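Local coordinates for protein sulfotransferase (Alicyclobacillus acidocaldarius subsp. acidocaldarius, PDB 3RNL) that probably transfers sulfuryl groups as a sulfotransferase, and binds magnesium ions in the crystal, at residues A[99-102]-A[103-106]; A[173-177]-A[178-182]; A[197-200]-A[201-205]. All coordinates share one frame; numbering follows the deposited sequence.

Contact 1: A[99-102]-A[103-106]; sequences TAQR and MYDA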
loop_
_atom_site.group_PDB
_atom_site.type_symbol
_atom_site.label_atom_id
_atom_site.label_comp_id
_atom_site.label_asym_id
_atom_site.label_seq_id
_atom_site.Cartn_x
_atom_site.Cartn_y
_atom_site.Cartn_z
ATOM N N THR A 99 -2.162 1.992 -12.605
ATOM C CA THR A 99 -3.200 1.338 -11.812
ATOM C C THR A 99 -4.427 2.218 -11.582
ATOM O O THR A 99 -5.565 1.776 -11.793
ATOM C CB THR A 99 -2.630 0.867 -10.451
ATOM O OG1 THR A 99 -1.449 0.077 -10.686
ATOM C CG2 THR A 99 -3.659 0.020 -9.697
ATOM N N ALA A 100 -4.195 3.453 -11.141
ATOM C CA ALA A 100 -5.300 4.346 -10.806
ATOM C C ALA A 100 -6.245 4.492 -11.994
ATOM O O ALA A 100 -7.455 4.413 -11.830
ATOM C CB ALA A 100 -4.778 5.728 -10.379
ATOM N N GLN A 101 -5.688 4.718 -13.179
ATOM C CA GLN A 101 -6.529 4.939 -14.361
ATOM C C GLN A 101 -7.328 3.683 -14.752
ATOM O O GLN A 101 -8.493 3.773 -15.168
ATOM C CB GLN A 101 -5.705 5.480 -15.547
ATOM C CG GLN A 101 -6.589 5.859 -16.765
ATOM C CD GLN A 101 -7.489 7.057 -16.476
ATOM O OE1 GLN A 101 -7.009 8.135 -16.144
ATOM N NE2 GLN A 101 -8.803 6.866 -16.597
ATOM N N ARG A 102 -6.728 2.498 -14.613
ATOM C CA ARG A 102 -7.477 1.261 -14.895
ATOM C C ARG A 102 -8.624 1.061 -13.916
ATOM O O ARG A 102 -9.721 0.615 -14.297
ATOM C CB ARG A 102 -6.574 0.019 -14.833
ATOM C CG ARG A 102 -5.491 0.019 -15.869
ATOM C CD ARG A 102 -4.593 -1.251 -15.826
ATOM N NE ARG A 102 -3.411 -0.902 -16.589
ATOM C CZ ARG A 102 -2.221 -0.640 -16.059
ATOM N NH1 ARG A 102 -1.999 -0.804 -14.747
ATOM N NH2 ARG A 102 -1.234 -0.270 -16.861
HETATM N N MSE A 103 -8.375 1.347 -12.641
HETATM C CA MSE A 103 -9.439 1.266 -11.635
HETATM C C MSE A 103 -10.552 2.234 -11.962
HETATM O O MSE A 103 -11.732 1.900 -11.875
HETATM C CB MSE A 103 -8.912 1.618 -10.246
HETATM C CG MSE A 103 -8.019 0.579 -9.623
HETATM SE SE MSE A 103 -7.236 1.359 -7.998
HETATM C CE MSE A 103 -6.668 -0.290 -7.151
ATOM N N TYR A 104 -10.172 3.458 -12.306
ATOM C CA TYR A 104 -11.165 4.483 -12.605
ATOM C C TYR A 104 -12.013 4.115 -13.816
ATOM O O TYR A 104 -13.238 4.383 -13.884
ATOM C CB TYR A 104 -10.450 5.824 -12.845
ATOM C CG TYR A 104 -11.413 6.963 -13.088
ATOM C CD1 TYR A 104 -11.897 7.726 -12.029
ATOM C CD2 TYR A 104 -11.848 7.264 -14.383
ATOM C CE1 TYR A 104 -12.787 8.758 -12.249
ATOM C CE2 TYR A 104 -12.730 8.288 -14.606
ATOM C CZ TYR A 104 -13.201 9.029 -13.534
ATOM O OH TYR A 104 -14.069 10.071 -13.751
ATOM N N ASP A 105 -11.364 3.518 -14.801
ATOM C CA ASP A 105 -12.090 3.134 -15.994
ATOM C C ASP A 105 -13.140 2.072 -15.673
ATOM O O ASP A 105 -14.178 2.002 -16.333
ATOM C CB ASP A 105 -11.127 2.650 -17.084
ATOM C CG ASP A 105 -10.406 3.805 -17.779
ATOM O OD1 ASP A 105 -10.851 4.967 -17.651
ATOM O OD2 ASP A 105 -9.391 3.557 -18.469
ATOM N N ALA A 106 -12.848 1.217 -14.692
ATOM C CA ALA A 106 -13.828 0.228 -14.223
ATOM C C ALA A 106 -14.840 0.773 -13.194
ATOM O O ALA A 106 -16.038 0.484 -13.271
ATOM C CB ALA A 106 -13.100 -1.006 -13.661
#
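Gln101 and Asp105 are joined twice across one turn of helix. The Asp105 N-H donates to Gln101 O at 2.9 Å, and the glutamine amide returns a bond from NE2 to Asp105 OD1 at 3.0 Å. This second bond is bent, with 144° at the hydrogen: OD1 lies near the plane of the amide, but NE2 comes to it from above the carboxylate. Gln101 CG runs anti to the backbone N (chi1 -174°), and a bend at the next torsion turns the amide towards the aspartate, so a neutral donor meets an acid on the exposed side. The main chain is satisfied in the usual helical way, by Met103 N to Thr99 O (3.0 Å), Tyr104 N to Ala100 O (2.9 Å) and the longer Ala106 N to Arg102 O (3.2 Å). The polar ends of Thr99 and Arg102 find partners outside the helix. Thr99 OG1 bonds to Tyr96 O and Ser46 OG, while extended Arg102 reaches Asp49 in a salt bridge and Phe45 O in a hydrogen bond. Thr99, small Ala100 and Met103, present as selenomethionine, turn to Tyr174, and Tyr104 meets Val177; helix 99-106 thus lies against helix 167-178, and precedes strand 111-116 in the chain.

Contact 2: A[173-177]-A[178-182]; sequences RYLDV and FGREQ. With MG (magnesium ion), chain C.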
loop_
_atom_site.group_PDB
_atom_site.type_symbol
_atom_site.label_atom_id
_atom_site.label_comp_id
_atom_site.label_asym_id
_atom_site.label_seq_id
_atom_site.Cartn_x
_atom_site.Cartn_y
_atom_site.Cartn_z
ATOM N N ARG A 173 -0.741 10.728 -8.716
ATOM C CA ARG A 173 -1.484 10.031 -9.775
ATOM C C ARG A 173 -2.898 9.663 -9.301
ATOM O O ARG A 173 -3.865 9.824 -10.043
ATOM C CB ARG A 173 -0.710 8.786 -10.252
ATOM C CG ARG A 173 -1.366 8.004 -11.402
ATOM C CD ARG A 173 -1.534 8.818 -12.697
ATOM N NE ARG A 173 -0.345 9.577 -13.110
ATOM C CZ ARG A 173 0.669 9.078 -13.811
ATOM N NH1 ARG A 173 1.692 9.868 -14.160
ATOM N NH2 ARG A 173 0.669 7.788 -14.159
ATOM N N TYR A 174 -3.030 9.176 -8.065
ATOM C CA TYR A 174 -4.366 8.870 -7.531
ATOM C C TYR A 174 -5.210 10.117 -7.317
ATOM O O TYR A 174 -6.416 10.111 -7.609
ATOM C CB TYR A 174 -4.294 8.049 -6.239
ATOM C CG TYR A 174 -4.135 6.576 -6.541
ATOM C CD1 TYR A 174 -5.255 5.749 -6.666
ATOM C CD2 TYR A 174 -2.874 6.024 -6.768
ATOM C CE1 TYR A 174 -5.118 4.389 -6.966
ATOM C CE2 TYR A 174 -2.727 4.660 -7.067
ATOM C CZ TYR A 174 -3.850 3.857 -7.176
ATOM O OH TYR A 174 -3.705 2.514 -7.489
ATOM N N LEU A 175 -4.604 11.178 -6.792
ATOM C CA LEU A 175 -5.363 12.425 -6.612
ATOM C C LEU A 175 -5.809 12.989 -7.951
ATOM O O LEU A 175 -6.933 13.520 -8.074
ATOM C CB LEU A 175 -4.542 13.468 -5.860
ATOM C CG LEU A 175 -4.243 13.082 -4.404
ATOM C CD1 LEU A 175 -3.205 14.013 -3.804
ATOM C CD2 LEU A 175 -5.524 13.139 -3.602
ATOM N N ASP A 176 -4.941 12.904 -8.956
ATOM C CA ASP A 176 -5.320 13.393 -10.280
ATOM C C ASP A 176 -6.479 12.573 -10.845
ATOM O O ASP A 176 -7.445 13.107 -11.375
ATOM C CB ASP A 176 -4.153 13.303 -11.271
ATOM C CG ASP A 176 -3.065 14.322 -10.996
ATOM O OD1 ASP A 176 -3.312 15.293 -10.233
ATOM O OD2 ASP A 176 -1.962 14.165 -11.569
ATOM N N VAL A 177 -6.379 11.261 -10.767
ATOM C CA VAL A 177 -7.400 10.419 -11.410
ATOM C C VAL A 177 -8.747 10.449 -10.667
ATOM O O VAL A 177 -9.819 10.608 -11.287
ATOM C CB VAL A 177 -6.887 8.959 -11.537
ATOM C CG1 VAL A 177 -8.012 8.014 -11.976
ATOM C CG2 VAL A 177 -5.709 8.897 -12.520
ATOM N N PHE A 178 -8.698 10.224 -9.355
ATOM C CA PHE A 178 -9.928 10.116 -8.575
ATOM C C PHE A 178 -10.444 11.407 -7.958
ATOM O O PHE A 178 -11.639 11.521 -7.687
ATOM C CB PHE A 178 -9.746 9.049 -7.477
ATOM C CG PHE A 178 -9.757 7.659 -8.019
ATOM C CD1 PHE A 178 -10.963 7.030 -8.265
ATOM C CD2 PHE A 178 -8.573 7.005 -8.352
ATOM C CE1 PHE A 178 -10.999 5.738 -8.801
ATOM C CE2 PHE A 178 -8.607 5.720 -8.895
ATOM C CZ PHE A 178 -9.826 5.092 -9.125
ATOM N N GLY A 179 -9.587 12.412 -7.842
ATOM C CA GLY A 179 -9.975 13.638 -7.157
ATOM C C GLY A 179 -9.844 13.518 -5.647
ATOM O O GLY A 179 -9.934 12.433 -5.087
ATOM N N ARG A 180 -9.655 14.646 -4.972
ATOM C CA ARG A 180 -9.444 14.631 -3.524
ATOM C C ARG A 180 -10.651 14.094 -2.744
ATOM O O ARG A 180 -10.498 13.518 -1.669
ATOM C CB ARG A 180 -9.070 16.035 -3.040
ATOM C CG ARG A 180 -8.343 16.068 -1.705
ATOM C CD ARG A 180 -7.629 17.409 -1.501
ATOM N NE ARG A 180 -6.571 17.629 -2.490
ATOM C CZ ARG A 180 -5.282 17.376 -2.277
ATOM N NH1 ARG A 180 -4.888 16.895 -1.105
ATOM N NH2 ARG A 180 -4.389 17.610 -3.232
ATOM N N GLU A 181 -11.850 14.273 -3.287
ATOM C CA GLU A 181 -13.051 13.756 -2.630
ATOM C C GLU A 181 -13.012 12.230 -2.424
ATOM O O GLU A 181 -13.607 11.689 -1.480
ATOM C CB GLU A 181 -14.285 14.156 -3.452
ATOM C CG GLU A 181 -15.609 13.759 -2.835
ATOM C CD GLU A 181 -15.994 14.646 -1.673
ATOM O OE1 GLU A 181 -15.937 15.888 -1.820
ATOM O OE2 GLU A 181 -16.348 14.095 -0.610
ATOM N N GLN A 182 -12.370 11.531 -3.356
ATOM C CA GLN A 182 -12.349 10.071 -3.359
ATOM C C GLN A 182 -11.096 9.394 -2.793
ATOM O O GLN A 182 -10.916 8.180 -2.962
ATOM C CB GLN A 182 -12.716 9.532 -4.748
ATOM C CG GLN A 182 -14.200 9.787 -5.063
ATOM C CD GLN A 182 -14.558 9.527 -6.509
ATOM O OE1 GLN A 182 -15.140 10.379 -7.167
ATOM N NE2 GLN A 182 -14.222 8.344 -7.009
HETATM MG MG MG C . -8.145 15.141 -12.267
HETATM O O HOH W 1 -6.841 16.545 -11.599
HETATM O O HOH W 2 -9.054 13.566 -13.528
HETATM O O HOH W 3 -6.312 14.719 -14.000
HETATM O O HOH W 4 -10.015 14.971 -10.704
#
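Tyr174 and Phe178, one turn apart, run their side chains side by side, pointing the same way, with Tyr174 CD1 3.9 Å from Phe178 CD2. The Phe178 ring is also met by its immediate neighbour: Val177 CG1 sits over one face, 4.2 Å from the centroid, in a CH-pi contact. The valine can do this because CG1 stands anti to its own N (chi1 170°), on the side of the carbonyl that leads to Phe178. Tyr174 O lies at the edge of the same ring while accepting the Phe178 N-H at 2.9 Å. The two aromatic rings suit a buried flank, with Val177 at its margin, and the one polar tip, Tyr174 OH, bonds to Tyr93 O. Gly179 N reaches Leu175 O at 2.9 Å from above the carbonyl plane, a bent bond (133°) at the end of the helix. With phi at 82°, a CB on Gly179 would press on Phe178 O. Asp176 O binds magnesium at 2.3 Å, with four waters. A helix C-terminus ended by glycine, with the last-turn carbonyl of Asp176 turned to a cation, here leads into edge strand 183-187 of the parallel sheet of the alpha/beta fold.

Contact 3: A[197-200]-A[201-205]; sequences QVVR and DCCAF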
loop_
_atom_site.group_PDB
_atom_site.type_symbol
_atom_site.label_atom_id
_atom_site.label_comp_id
_atom_site.label_asym_id
_atom_site.label_seq_id
_atom_site.Cartn_x
_atom_site.Cartn_y
_atom_site.Cartn_z
ATOM N N GLN A 197 -9.431 5.389 16.403
ATOM C CA GLN A 197 -9.819 6.670 15.815
ATOM C C GLN A 197 -9.627 6.642 14.305
ATOM O O GLN A 197 -10.476 7.116 13.540
ATOM C CB GLN A 197 -9.001 7.818 16.408
ATOM C CG GLN A 197 -9.421 9.180 15.874
ATOM C CD GLN A 197 -10.846 9.518 16.262
ATOM O OE1 GLN A 197 -11.177 9.563 17.443
ATOM N NE2 GLN A 197 -11.703 9.724 15.269
ATOM N N VAL A 198 -8.493 6.103 13.870
ATOM C CA VAL A 198 -8.218 6.046 12.438
ATOM C C VAL A 198 -9.227 5.150 11.725
ATOM O O VAL A 198 -9.742 5.497 10.667
ATOM C CB VAL A 198 -6.777 5.583 12.141
ATOM C CG1 VAL A 198 -6.586 5.355 10.632
ATOM C CG2 VAL A 198 -5.783 6.611 12.662
ATOM N N VAL A 199 -9.532 3.993 12.304
ATOM C CA VAL A 199 -10.553 3.133 11.715
ATOM C C VAL A 199 -11.911 3.839 11.626
ATOM O O VAL A 199 -12.602 3.749 10.614
ATOM C CB VAL A 199 -10.686 1.822 12.505
ATOM C CG1 VAL A 199 -11.950 1.076 12.102
ATOM C CG2 VAL A 199 -9.426 0.968 12.275
ATOM N N ARG A 200 -12.302 4.540 12.689
ATOM C CA ARG A 200 -13.563 5.279 12.648
ATOM C C ARG A 200 -13.564 6.387 11.588
ATOM O O ARG A 200 -14.591 6.640 10.958
ATOM C CB ARG A 200 -13.887 5.865 14.024
ATOM C CG ARG A 200 -14.335 4.813 15.007
ATOM C CD ARG A 200 -14.394 5.398 16.413
ATOM N NE ARG A 200 -15.183 4.567 17.307
ATOM C CZ ARG A 200 -15.350 4.826 18.600
ATOM N NH1 ARG A 200 -14.766 5.883 19.147
ATOM N NH2 ARG A 200 -16.102 4.026 19.346
ATOM N N ASP A 201 -12.427 7.057 11.412
ATOM C CA ASP A 201 -12.285 8.052 10.340
ATOM C C ASP A 201 -12.498 7.389 8.975
ATOM O O ASP A 201 -13.140 7.963 8.083
ATOM C CB ASP A 201 -10.891 8.693 10.351
ATOM C CG ASP A 201 -10.637 9.568 11.570
ATOM O OD1 ASP A 201 -11.603 9.957 12.264
ATOM O OD2 ASP A 201 -9.445 9.876 11.828
ATOM N N CYS A 202 -11.963 6.182 8.806
ATOM C CA CYS A 202 -12.156 5.466 7.536
ATOM C C CYS A 202 -13.614 5.100 7.341
ATOM O O CYS A 202 -14.121 5.132 6.228
ATOM C CB CYS A 202 -11.305 4.198 7.455
ATOM S SG CYS A 202 -9.545 4.529 7.355
ATOM N N CYS A 203 -14.301 4.740 8.421
ATOM C CA CYS A 203 -15.726 4.473 8.313
ATOM C C CYS A 203 -16.489 5.697 7.801
ATOM O O CYS A 203 -17.354 5.585 6.930
ATOM C CB CYS A 203 -16.296 4.033 9.661
ATOM S SG CYS A 203 -15.632 2.420 10.214
ATOM N N ALA A 204 -16.187 6.860 8.361
ATOM C CA ALA A 204 -16.821 8.102 7.907
ATOM C C ALA A 204 -16.541 8.339 6.411
ATOM O O ALA A 204 -17.441 8.688 5.632
ATOM C CB ALA A 204 -16.330 9.277 8.744
ATOM N N PHE A 205 -15.287 8.157 6.022
ATOM C CA PHE A 205 -14.884 8.288 4.610
ATOM C C PHE A 205 -15.678 7.338 3.704
ATOM O O PHE A 205 -16.158 7.739 2.625
ATOM C CB PHE A 205 -13.386 8.014 4.499
ATOM C CG PHE A 205 -12.856 7.994 3.084
ATOM C CD1 PHE A 205 -12.933 9.125 2.281
ATOM C CD2 PHE A 205 -12.241 6.855 2.580
ATOM C CE1 PHE A 205 -12.410 9.109 0.972
ATOM C CE2 PHE A 205 -11.700 6.835 1.275
ATOM C CZ PHE A 205 -11.807 7.962 0.478
#
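Gln197 O accepts the Asp201 N-H at 2.9 Å, an i to i+4 bond of helix 195-206, which packs on the parallel sheet of this P-loop-type alpha/beta fold. The same two residues close a second link through their side chains, Gln197 NE2 to Asp201 OD1 at 3.0 Å and fairly straight at 154°. OD1 lies almost in the amide plane, but NE2 stands above the carboxylate, the planes being 40° apart. Substituting an alanine for Asp201 would probably leave Gln197 NE2 without this acceptor and its amide freer to turn. Further backbone bonds run from Cys202 N to Val198 O (3.0 Å), Cys203 N to Val199 O (2.9 Å) and Ala204 N to Arg200 O (3.1 Å). Arg200 extends its chain away from this turn, and its NE bonds to Phe212 O. The other face is apolar. Val198 and Cys202 touch Ile186 of strand 183-187, while Val199 and Cys202 rest on Leu28 of helix 21-29; valine and cysteine are small enough for helix and sheet to come close. Cys203 touches His31, a residue of the magnesium site formed with Ser29 and Ile34. The SG of Cys203, anti to its own carbonyl carbon (chi1 -66°), lies 4.4 Å from Val199 CG1.

All three contacts are local, within or at the end of helices, and each has a buried and a more open side. Contacts 1 and 3 share the same surface device, a glutamine amide bonded to an aspartate four residues on, but their inner faces differ: 99-106 turns to helix 167-178 and nearby loops, whereas 197-205 turns to strand 183-187 and helix 21-29. Contact 2 sits at the C-terminus of its helix and the turn beyond it; its chemistry is aromatic and aliphatic, with a metal-bound carbonyl on the open side. It also connects the others, for Tyr174, Val177 and Phe178 pack on contact 1, and the backbone of Glu181 and Gln182 meets the Phe205 ring of contact 3. Contacts 1 and 3 do not touch.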